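Local coordinates for protein catechol 2,3-dioxygenase (Pseudomonas sp., PDB 3HPV) that probably catalyses the iron(II)-dependent extradiol cleavage of catechol by dioxygen to (2Z,4E)-2-hydroxy-6-oxohexa-2,4-dienoate, at residues L17-G22 against Y56-A61. Residues are numbered along the deposited sequence; the frame is centred on the assembly and turned at random.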
loop_
_atom_site.group_PDB
_atom_site.type_symbol
_atom_site.label_atom_id
_atom_site.label_comp_id
_atom_site.label_asym_id
_atom_site.label_seq_id
_atom_site.Cartn_x
_atom_site.Cartn_y
_atom_site.Cartn_z
ATOM N N LEU A 17 -24.583 25.206 -5.829
ATOM C CA LEU A 17 -25.734 25.586 -6.641
ATOM C C LEU A 17 -27.022 24.916 -6.161
ATOM O O LEU A 17 -28.115 25.380 -6.468
ATOM C CB LEU A 17 -25.468 25.235 -8.107
ATOM C CG LEU A 17 -24.805 26.264 -9.035
ATOM C CD1 LEU A 17 -24.044 27.324 -8.249
ATOM C CD2 LEU A 17 -23.890 25.519 -10.010
ATOM N N ASN A 18 -26.894 23.833 -5.405
ATOM C CA ASN A 18 -28.066 23.139 -4.889
ATOM C C ASN A 18 -27.750 22.450 -3.578
ATOM O O ASN A 18 -27.082 21.413 -3.552
ATOM C CB ASN A 18 -28.584 22.112 -5.892
ATOM C CG ASN A 18 -29.876 21.474 -5.435
ATOM O OD1 ASN A 18 -29.882 20.565 -4.604
ATOM N ND2 ASN A 18 -30.986 21.969 -5.956
ATOM N N LEU A 19 -28.263 23.032 -2.498
ATOM C CA LEU A 19 -28.045 22.558 -1.137
ATOM C C LEU A 19 -28.343 21.083 -0.840
ATOM O O LEU A 19 -27.596 20.435 -0.104
ATOM C CB LEU A 19 -28.820 23.465 -0.172
ATOM C CG LEU A 19 -28.607 23.402 1.349
ATOM C CD1 LEU A 19 -29.375 22.232 1.927
ATOM C CD2 LEU A 19 -27.113 23.313 1.679
ATOM N N GLU A 20 -29.414 20.539 -1.405
ATOM C CA GLU A 20 -29.748 19.146 -1.130
ATOM C C GLU A 20 -28.756 18.144 -1.738
ATOM O O GLU A 20 -28.248 17.254 -1.051
ATOM C CB GLU A 20 -31.171 18.838 -1.611
ATOM C CG GLU A 20 -31.908 17.854 -0.708
ATOM C CD GLU A 20 -31.908 18.311 0.743
ATOM O OE1 GLU A 20 -32.374 19.444 1.007
ATOM O OE2 GLU A 20 -31.442 17.543 1.620
ATOM N N GLU A 21 -28.492 18.271 -3.030
ATOM C CA GLU A 21 -27.549 17.374 -3.665
ATOM C C GLU A 21 -26.164 17.678 -3.089
ATOM O O GLU A 21 -25.247 16.867 -3.187
ATOM C CB GLU A 21 -27.552 17.583 -5.177
ATOM C CG GLU A 21 -26.908 18.872 -5.608
ATOM C CD GLU A 21 -27.002 19.098 -7.111
ATOM O OE1 GLU A 21 -26.342 20.044 -7.609
ATOM O OE2 GLU A 21 -27.737 18.336 -7.788
ATOM N N GLY A 22 -26.027 18.849 -2.474
ATOM C CA GLY A 22 -24.756 19.232 -1.888
ATOM C C GLY A 22 -24.446 18.466 -0.621
ATOM O O GLY A 22 -23.294 18.123 -0.344
ATOM N N TYR A 56 -15.573 22.260 6.887
ATOM C CA TYR A 56 -16.153 22.541 5.565
ATOM C C TYR A 56 -17.634 22.895 5.673
ATOM O O TYR A 56 -18.447 22.063 6.085
ATOM C CB TYR A 56 -15.983 21.322 4.661
ATOM C CG TYR A 56 -16.005 21.596 3.166
ATOM C CD1 TYR A 56 -14.902 22.134 2.510
ATOM C CD2 TYR A 56 -17.104 21.240 2.400
ATOM C CE1 TYR A 56 -14.902 22.294 1.116
ATOM C CE2 TYR A 56 -17.114 21.390 1.019
ATOM C CZ TYR A 56 -16.021 21.909 0.387
ATOM O OH TYR A 56 -16.045 22.008 -0.979
ATOM N N ILE A 57 -17.978 24.133 5.304
ATOM C CA ILE A 57 -19.360 24.606 5.357
ATOM C C ILE A 57 -19.854 24.938 3.960
ATOM O O ILE A 57 -19.179 25.632 3.197
ATOM C CB ILE A 57 -19.501 25.846 6.255
ATOM C CG1 ILE A 57 -18.999 25.527 7.661
ATOM C CG2 ILE A 57 -20.941 26.261 6.363
ATOM C CD1 ILE A 57 -17.554 25.885 7.880
ATOM N N ILE A 58 -21.049 24.436 3.657
ATOM C CA ILE A 58 -21.713 24.578 2.362
ATOM C C ILE A 58 -22.895 25.549 2.386
ATOM O O ILE A 58 -23.786 25.423 3.223
ATOM C CB ILE A 58 -22.225 23.178 1.886
ATOM C CG1 ILE A 58 -21.080 22.386 1.266
ATOM C CG2 ILE A 58 -23.337 23.314 0.887
ATOM C CD1 ILE A 58 -20.141 21.820 2.263
ATOM N N ARG A 59 -22.919 26.497 1.452
ATOM C CA ARG A 59 -24.006 27.478 1.386
ATOM C C ARG A 59 -24.629 27.560 -0.000
ATOM O O ARG A 59 -23.912 27.747 -0.984
ATOM C CB ARG A 59 -23.497 28.877 1.749
ATOM C CG ARG A 59 -24.577 29.944 1.672
ATOM C CD ARG A 59 -24.050 31.278 2.145
ATOM N NE ARG A 59 -23.083 31.831 1.210
ATOM C CZ ARG A 59 -23.401 32.568 0.153
ATOM N NH1 ARG A 59 -24.672 32.847 -0.108
ATOM N NH2 ARG A 59 -22.451 33.032 -0.642
ATOM N N GLU A 60 -25.954 27.450 -0.081
ATOM C CA GLU A 60 -26.621 27.532 -1.374
ATOM C C GLU A 60 -26.464 28.912 -2.018
ATOM O O GLU A 60 -26.498 29.941 -1.346
ATOM C CB GLU A 60 -28.110 27.209 -1.253
ATOM C CG GLU A 60 -28.671 26.633 -2.557
ATOM C CD GLU A 60 -30.189 26.662 -2.647
ATOM O OE1 GLU A 60 -30.733 27.761 -2.877
ATOM O OE2 GLU A 60 -30.828 25.592 -2.498
ATOM N N ALA A 61 -26.292 28.936 -3.328
ATOM C CA ALA A 61 -26.141 30.208 -4.013
ATOM C C ALA A 61 -26.257 30.106 -5.536
ATOM O O ALA A 61 -26.431 29.023 -6.102
ATOM C CB ALA A 61 -24.813 30.856 -3.615
#
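Leu19 meets Ile58 and Glu60 of strand 56-60. Its CD2 branch touches Ile58 CG2 at 3.9 Å, and the two side chains cross at a slant. Leu19 CG lies anti to its backbone N (chi1 -169°), which carries the branched end to Ile58. The root of the leucine packs on Glu60, with Leu19 CB 4.0 Å from Glu60 CB. The glutamate chain is extended and runs alongside the turn into the helix. Glu60 OE2 ends 3.6 Å from Leu19 N, too long for a hydrogen bond. Its negative charge near the helix start is probably still favourable. At the far end, Leu17 CA gives a nearly straight CA-H...O contact to Ala61 O (3.5 Å, 172° at H), and Leu17 CD1 also touches this oxygen. Asn18 is the N-cap: its OD1 accepts from Glu21 N at 3.1 Å, in the carbonyl plane, and so fixes the first turn that presents Leu19. Val43 touches both Leu19 and Ile58, and Val16 also packs on Ile58. The contact thus seats the start of helix 19-30 on strand 56-60, which lies between strands 9-16 and 43-46 of the N-terminal VOC-type sheet.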